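Local coordinates for putative ATP binding component of ABC-transporter (Escherichia coli, PDB 2R5O), which probably belongs to an ABC transporter that exports O-antigen polysaccharide, this chain being the C-terminal, carbohydrate-binding domain of its ATP-binding component, at residues I51-Q56 and V60-S65; N105-S110 and N149-M154. One frame throughout, in Å; residues are numbered along the deposited sequence.

Contact 1: I51-Q56 and V60-S65; sequences IDYHIQ and VDFPPS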
loop_
_atom_site.group_PDB
_atom_site.type_symbol
_atom_site.label_atom_id
_atom_site.label_comp_id
_atom_site.label_asym_id
_atom_site.label_seq_id
_atom_site.Cartn_x
_atom_site.Cartn_y
_atom_site.Cartn_z
ATOM N N ILE A 51 19.822 -8.555 -18.645
ATOM C CA ILE A 51 20.314 -7.817 -19.816
ATOM C C ILE A 51 19.297 -6.837 -20.419
ATOM O O ILE A 51 19.656 -6.046 -21.273
ATOM C CB ILE A 51 20.833 -8.794 -20.898
ATOM C CG1 ILE A 51 19.822 -9.906 -21.199
ATOM C CG2 ILE A 51 22.167 -9.385 -20.449
ATOM C CD1 ILE A 51 20.200 -10.703 -22.446
ATOM N N ASP A 52 18.046 -6.902 -19.974
ATOM C CA ASP A 52 17.036 -5.980 -20.496
ATOM C C ASP A 52 15.849 -5.974 -19.550
ATOM O O ASP A 52 15.707 -6.869 -18.705
ATOM C CB ASP A 52 16.604 -6.387 -21.920
ATOM C CG ASP A 52 16.067 -5.231 -22.753
ATOM O OD1 ASP A 52 15.997 -4.092 -22.282
ATOM O OD2 ASP A 52 15.735 -5.501 -23.931
ATOM N N TYR A 53 15.011 -4.951 -19.677
ATOM C CA TYR A 53 13.721 -4.917 -18.993
ATOM C C TYR A 53 12.697 -4.227 -19.860
ATOM O O TYR A 53 13.039 -3.541 -20.839
ATOM C CB TYR A 53 13.823 -4.224 -17.630
ATOM C CG TYR A 53 14.047 -2.723 -17.655
ATOM C CD1 TYR A 53 12.991 -1.807 -17.581
ATOM C CD2 TYR A 53 15.321 -2.207 -17.727
ATOM C CE1 TYR A 53 13.212 -0.452 -17.585
ATOM C CE2 TYR A 53 15.556 -0.831 -17.709
ATOM C CZ TYR A 53 14.489 0.029 -17.633
ATOM O OH TYR A 53 14.755 1.392 -17.632
ATOM N N HIS A 54 11.447 -4.404 -19.468
ATOM C CA HIS A 54 10.339 -3.754 -20.145
ATOM C C HIS A 54 9.270 -3.439 -19.117
ATOM O O HIS A 54 9.053 -4.210 -18.192
ATOM C CB HIS A 54 9.755 -4.671 -21.237
ATOM C CG HIS A 54 8.862 -3.966 -22.200
ATOM N ND1 HIS A 54 9.356 -3.259 -23.274
ATOM C CD2 HIS A 54 7.514 -3.863 -22.254
ATOM C CE1 HIS A 54 8.336 -2.751 -23.958
ATOM N NE2 HIS A 54 7.211 -3.084 -23.348
ATOM N N ILE A 55 8.615 -2.299 -19.253
ATOM C CA ILE A 55 7.494 -1.923 -18.418
ATOM C C ILE A 55 6.333 -1.568 -19.310
ATOM O O ILE A 55 6.511 -0.881 -20.325
ATOM C CB ILE A 55 7.859 -0.758 -17.471
ATOM C CG1 ILE A 55 9.013 -1.222 -16.554
ATOM C CG2 ILE A 55 6.647 -0.315 -16.639
ATOM C CD1 ILE A 55 9.606 -0.154 -15.621
ATOM N N GLN A 56 5.158 -2.062 -18.981
ATOM C CA GLN A 56 3.955 -1.800 -19.772
ATOM C C GLN A 56 2.764 -1.688 -18.856
ATOM O O GLN A 56 2.688 -2.409 -17.861
ATOM C CB GLN A 56 3.770 -2.859 -20.841
ATOM C CG GLN A 56 3.655 -4.214 -20.284
ATOM C CD GLN A 56 3.810 -5.313 -21.321
ATOM O OE1 GLN A 56 4.396 -5.102 -22.393
ATOM N NE2 GLN A 56 3.315 -6.513 -20.997
ATOM N N VAL A 60 0.198 0.076 -22.950
ATOM C CA VAL A 60 1.141 1.103 -23.356
ATOM C C VAL A 60 2.528 0.679 -22.916
ATOM O O VAL A 60 2.777 0.401 -21.744
ATOM C CB VAL A 60 0.801 2.476 -22.727
ATOM C CG1 VAL A 60 1.830 3.534 -23.113
ATOM C CG2 VAL A 60 -0.597 2.889 -23.094
ATOM N N ASP A 61 3.453 0.622 -23.859
ATOM C CA ASP A 61 4.847 0.321 -23.587
ATOM C C ASP A 61 5.593 1.543 -23.058
ATOM O O ASP A 61 5.476 2.638 -23.608
ATOM C CB ASP A 61 5.501 -0.198 -24.859
ATOM C CG ASP A 61 4.894 -1.490 -25.332
ATOM O OD1 ASP A 61 4.880 -2.476 -24.568
ATOM O OD2 ASP A 61 4.436 -1.515 -26.486
ATOM N N PHE A 62 6.358 1.377 -21.987
ATOM C CA PHE A 62 7.160 2.436 -21.393
ATOM C C PHE A 62 6.366 3.732 -21.307
ATOM O O PHE A 62 6.795 4.756 -21.807
ATOM C CB PHE A 62 8.485 2.637 -22.129
ATOM C CG PHE A 62 9.475 1.501 -21.965
ATOM C CD1 PHE A 62 9.968 1.169 -20.700
ATOM C CD2 PHE A 62 9.945 0.793 -23.068
ATOM C CE1 PHE A 62 10.896 0.157 -20.561
ATOM C CE2 PHE A 62 10.889 -0.216 -22.922
ATOM C CZ PHE A 62 11.338 -0.530 -21.652
ATOM N N PRO A 63 5.214 3.707 -20.616
ATOM C CA PRO A 63 4.472 4.959 -20.430
ATOM C C PRO A 63 5.316 5.945 -19.607
ATOM O O PRO A 63 6.191 5.525 -18.841
ATOM C CB PRO A 63 3.249 4.493 -19.654
ATOM C CG PRO A 63 3.729 3.302 -18.890
ATOM C CD PRO A 63 4.624 2.587 -19.863
ATOM N N PRO A 64 5.082 7.248 -19.734
ATOM C CA PRO A 64 5.912 8.205 -18.998
ATOM C C PRO A 64 5.640 8.222 -17.502
ATOM O O PRO A 64 6.445 8.714 -16.726
ATOM C CB PRO A 64 5.519 9.550 -19.643
ATOM C CG PRO A 64 4.107 9.343 -20.106
ATOM C CD PRO A 64 4.121 7.921 -20.627
ATOM N N SER A 65 4.500 7.705 -17.083
ATOM C CA SER A 65 4.207 7.482 -15.672
ATOM C C SER A 65 3.252 6.327 -15.561
ATOM O O SER A 65 2.706 5.886 -16.548
ATOM C CB SER A 65 3.629 8.731 -15.027
ATOM O OG SER A 65 2.352 9.050 -15.575
#
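The F62 ring lies across the backbone of strand 48-57 and meets three successive residues, Y53, H54 and I55. It turns an edge toward the face of the Y53 ring in an offset edge-to-face pair, with the planes at 85°. The closest atoms are F62 CE1 and Y53 CE1, 3.8 Å apart. Another corner of the ring reaches the H54 imidazole, where F62 CE2 lies 3.4 Å from H54 ND1. These two rings are inclined to each other, with their centroids 4.6 Å apart. The carbonyl O of Y53 sits at the edge of the F62 ring, and that of I55 lies over one face. F62 CG points anti to its own carbonyl carbon (chi1 -69°), which carries the ring back along the strand to this aromatic cluster.

The two segments form a tight beta hairpin at the border of the antiparallel sheet of this immunoglobulin-like domain. Q56 and D61 are a non-hydrogen-bonded antiparallel pair. Next to it, F62 N donates to I55 O at 2.8 Å. F62 already lies past the end of strand 60-61, and P63 CD rests 4.0 Å from I55 O.

On the face of the sheet that carries Q56 and D61, H54 NE2 donates to D61 OD1 at 2.7 Å. The bond is nearly straight, at 164°. The carboxylate oxygen lies close to the imidazole plane, while the nitrogen stands above the carboxylate plane. The bond helps to set the turn of the imidazole, and the nearby carboxylate would tend to stabilise a protonated ring. In the conformer described, the Q56 amide runs beside D61 and its NE2 is hydrogen-bonded to D73 on strand 71-80. Y53 OH is held by P34 O, and the I55 side chain packs inward on I164 and L166.

Contact 2: N105-S110 and N149-M154; sequences NSFLAS and NPQTDM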
loop_
_atom_site.group_PDB
_atom_site.type_symbol
_atom_site.label_atom_id
_atom_site.label_comp_id
_atom_site.label_asym_id
_atom_site.label_seq_id
_atom_site.Cartn_x
_atom_site.Cartn_y
_atom_site.Cartn_z
ATOM N N ASN A 105 9.651 -12.056 -4.732
ATOM C CA ASN A 105 10.374 -12.822 -5.719
ATOM C C ASN A 105 9.442 -13.897 -6.253
ATOM O O ASN A 105 8.299 -13.994 -5.834
ATOM C CB ASN A 105 11.698 -13.344 -5.150
ATOM C CG ASN A 105 11.528 -14.339 -4.042
ATOM O OD1 ASN A 105 10.612 -15.140 -4.028
ATOM N ND2 ASN A 105 12.497 -14.337 -3.117
ATOM N N SER A 106 9.894 -14.699 -7.207
ATOM C CA SER A 106 9.031 -15.674 -7.831
ATOM C C SER A 106 8.423 -16.635 -6.830
ATOM O O SER A 106 7.274 -17.066 -6.994
ATOM C CB SER A 106 9.765 -16.443 -8.917
ATOM O OG SER A 106 10.954 -17.026 -8.421
ATOM N N PHE A 107 9.225 -17.047 -5.855
ATOM C CA PHE A 107 8.799 -17.996 -4.844
ATOM C C PHE A 107 7.724 -17.404 -3.923
ATOM O O PHE A 107 6.663 -17.998 -3.713
ATOM C CB PHE A 107 10.023 -18.454 -4.060
ATOM C CG PHE A 107 9.702 -19.487 -3.016
ATOM C CD1 PHE A 107 9.378 -20.792 -3.380
ATOM C CD2 PHE A 107 9.652 -19.135 -1.686
ATOM C CE1 PHE A 107 9.071 -21.757 -2.415
ATOM C CE2 PHE A 107 9.326 -20.108 -0.705
ATOM C CZ PHE A 107 9.020 -21.395 -1.099
ATOM N N LEU A 108 7.994 -16.226 -3.380
ATOM C CA LEU A 108 7.019 -15.571 -2.500
ATOM C C LEU A 108 5.753 -15.170 -3.255
ATOM O O LEU A 108 4.632 -15.404 -2.792
ATOM C CB LEU A 108 7.630 -14.361 -1.796
ATOM C CG LEU A 108 8.833 -14.662 -0.922
ATOM C CD1 LEU A 108 9.329 -13.354 -0.288
ATOM C CD2 LEU A 108 8.494 -15.706 0.147
ATOM N N ALA A 109 5.899 -14.539 -4.407
ATOM C CA ALA A 109 4.735 -13.994 -5.113
ATOM C C ALA A 109 3.773 -15.080 -5.521
ATOM O O ALA A 109 2.551 -14.872 -5.488
ATOM C CB ALA A 109 5.141 -13.199 -6.313
ATOM N N SER A 110 4.303 -16.248 -5.859
ATOM C CA SER A 110 3.516 -17.389 -6.293
ATOM C C SER A 110 3.192 -18.348 -5.166
ATOM O O SER A 110 2.647 -19.424 -5.405
ATOM C CB SER A 110 4.246 -18.145 -7.394
ATOM O OG SER A 110 5.318 -18.927 -6.887
ATOM N N ASN A 149 18.059 -22.272 -2.784
ATOM C CA ASN A 149 16.896 -22.502 -1.918
ATOM C C ASN A 149 16.475 -21.162 -1.325
ATOM O O ASN A 149 17.209 -20.586 -0.533
ATOM C CB ASN A 149 17.282 -23.482 -0.796
ATOM C CG ASN A 149 17.852 -24.806 -1.323
ATOM O OD1 ASN A 149 18.859 -25.313 -0.810
ATOM N ND2 ASN A 149 17.211 -25.367 -2.345
ATOM N N PRO A 150 15.321 -20.611 -1.739
ATOM C CA PRO A 150 14.999 -19.197 -1.386
ATOM C C PRO A 150 14.987 -18.821 0.116
ATOM O O PRO A 150 15.327 -17.697 0.507
ATOM C CB PRO A 150 13.642 -18.953 -2.053
ATOM C CG PRO A 150 13.212 -20.269 -2.674
ATOM C CD PRO A 150 14.324 -21.240 -2.621
ATOM N N GLN A 151 14.635 -19.770 0.948
ATOM C CA GLN A 151 14.497 -19.536 2.376
ATOM C C GLN A 151 15.834 -19.488 3.120
ATOM O O GLN A 151 15.947 -18.896 4.189
ATOM C CB GLN A 151 13.614 -20.648 2.972
ATOM C CG GLN A 151 12.193 -20.715 2.363
ATOM C CD GLN A 151 11.592 -22.120 2.389
ATOM O OE1 GLN A 151 11.834 -22.887 3.312
ATOM N NE2 GLN A 151 10.823 -22.461 1.359
ATOM N N THR A 152 16.829 -20.189 2.588
ATOM C CA THR A 152 17.977 -20.581 3.389
ATOM C C THR A 152 19.321 -20.491 2.685
ATOM O O THR A 152 20.345 -20.433 3.348
ATOM C CB THR A 152 17.812 -22.041 3.864
ATOM O OG1 THR A 152 17.597 -22.872 2.723
ATOM C CG2 THR A 152 16.597 -22.171 4.785
ATOM N N ASP A 153 19.363 -20.533 1.355
ATOM C CA ASP A 153 20.659 -20.656 0.659
ATOM C C ASP A 153 20.521 -20.215 -0.781
ATOM O O ASP A 153 20.395 -21.045 -1.685
ATOM C CB ASP A 153 21.158 -22.095 0.724
ATOM C CG ASP A 153 22.549 -22.276 0.162
ATOM O OD1 ASP A 153 23.188 -21.276 -0.228
ATOM O OD2 ASP A 153 23.024 -23.441 0.140
ATOM N N MET A 154 20.532 -18.906 -0.980
ATOM C CA MET A 154 20.337 -18.309 -2.288
ATOM C C MET A 154 21.501 -17.428 -2.623
ATOM O O MET A 154 21.898 -16.568 -1.829
ATOM C CB MET A 154 19.119 -17.411 -2.230
ATOM C CG MET A 154 17.859 -18.122 -1.962
ATOM S SD MET A 154 17.411 -19.228 -3.295
ATOM C CE MET A 154 17.010 -17.939 -4.428
HETATM O O HOH W 1 13.175 -15.625 -0.470
#
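Apolar contact comes from F107 and P150, which meet as ring face and methylene. P150 CG sits over one face of the F107 ring, 3.9 Å from its centroid and 22° off the normal. This is a CH-pi contact, displaced toward the rim of the ring. The nearest ring atom is F107 CG, 3.6 Å from P150 CG. The F107 side chain leaves the helix with CG anti to the backbone N (chi1 -178°), and this extends the ring toward the proline.

A polar group meets the far end of the same ring. The Q151 chain runs extended beyond CG and brings NE2 to 3.2 Å from F107 CZ. The amide is inclined to the ring by 36°, and its nitrogen approaches obliquely.

Hydrogen bonding between the segments runs through water. One molecule accepts from N105 ND2 at 3.0 Å and donates to the carbonyl O of P150 at 3.1 Å.

Other bonds lie within each segment. N105 is the N-cap of the short helix 106-109, which follows strand 100-105. Its OD1 accepts from L108 N at 2.9 Å, so one amide caps the helix with its oxygen and holds the water with its nitrogen. At the other end, S106 O accepts from both the N and OG of S110. The opposing turn links strands 137-147 and 153-169 of the mixed sheet in this immunoglobulin-like domain. Its N149 O accepts from T152 N and D153 N in a classic beta bulge. The second subunit also touches the helix, with its W175 against N105 and L108 and its S182 against A109.

With no direct hydrogen bond or salt bridge between the segments, this small surface contact rests mainly on van der Waals and CH-pi packing, with one bridging water.

In the fold
Contacts 1 and 2 lie on opposite sides of the chain's centre, with centres 25 Å apart and no atoms touching. They share no strand. Contact 1 is local and partly buried, and joins neighbouring strands of the four-stranded sheet. Contact 2 is a surface contact between parts distant in sequence, at one end of the other, mixed sheet, where strand 100-105 finishes and strand 153-169 starts. Strand 153-169 connects the two regions: farther along it packs under Y53 and I55 of contact 1. Direct hydrogen bonds, one of them backbone, hold contact 1. Contact 2 has a water in their place. The second subunit touches the helix of contact 2 but neither segment of contact 1.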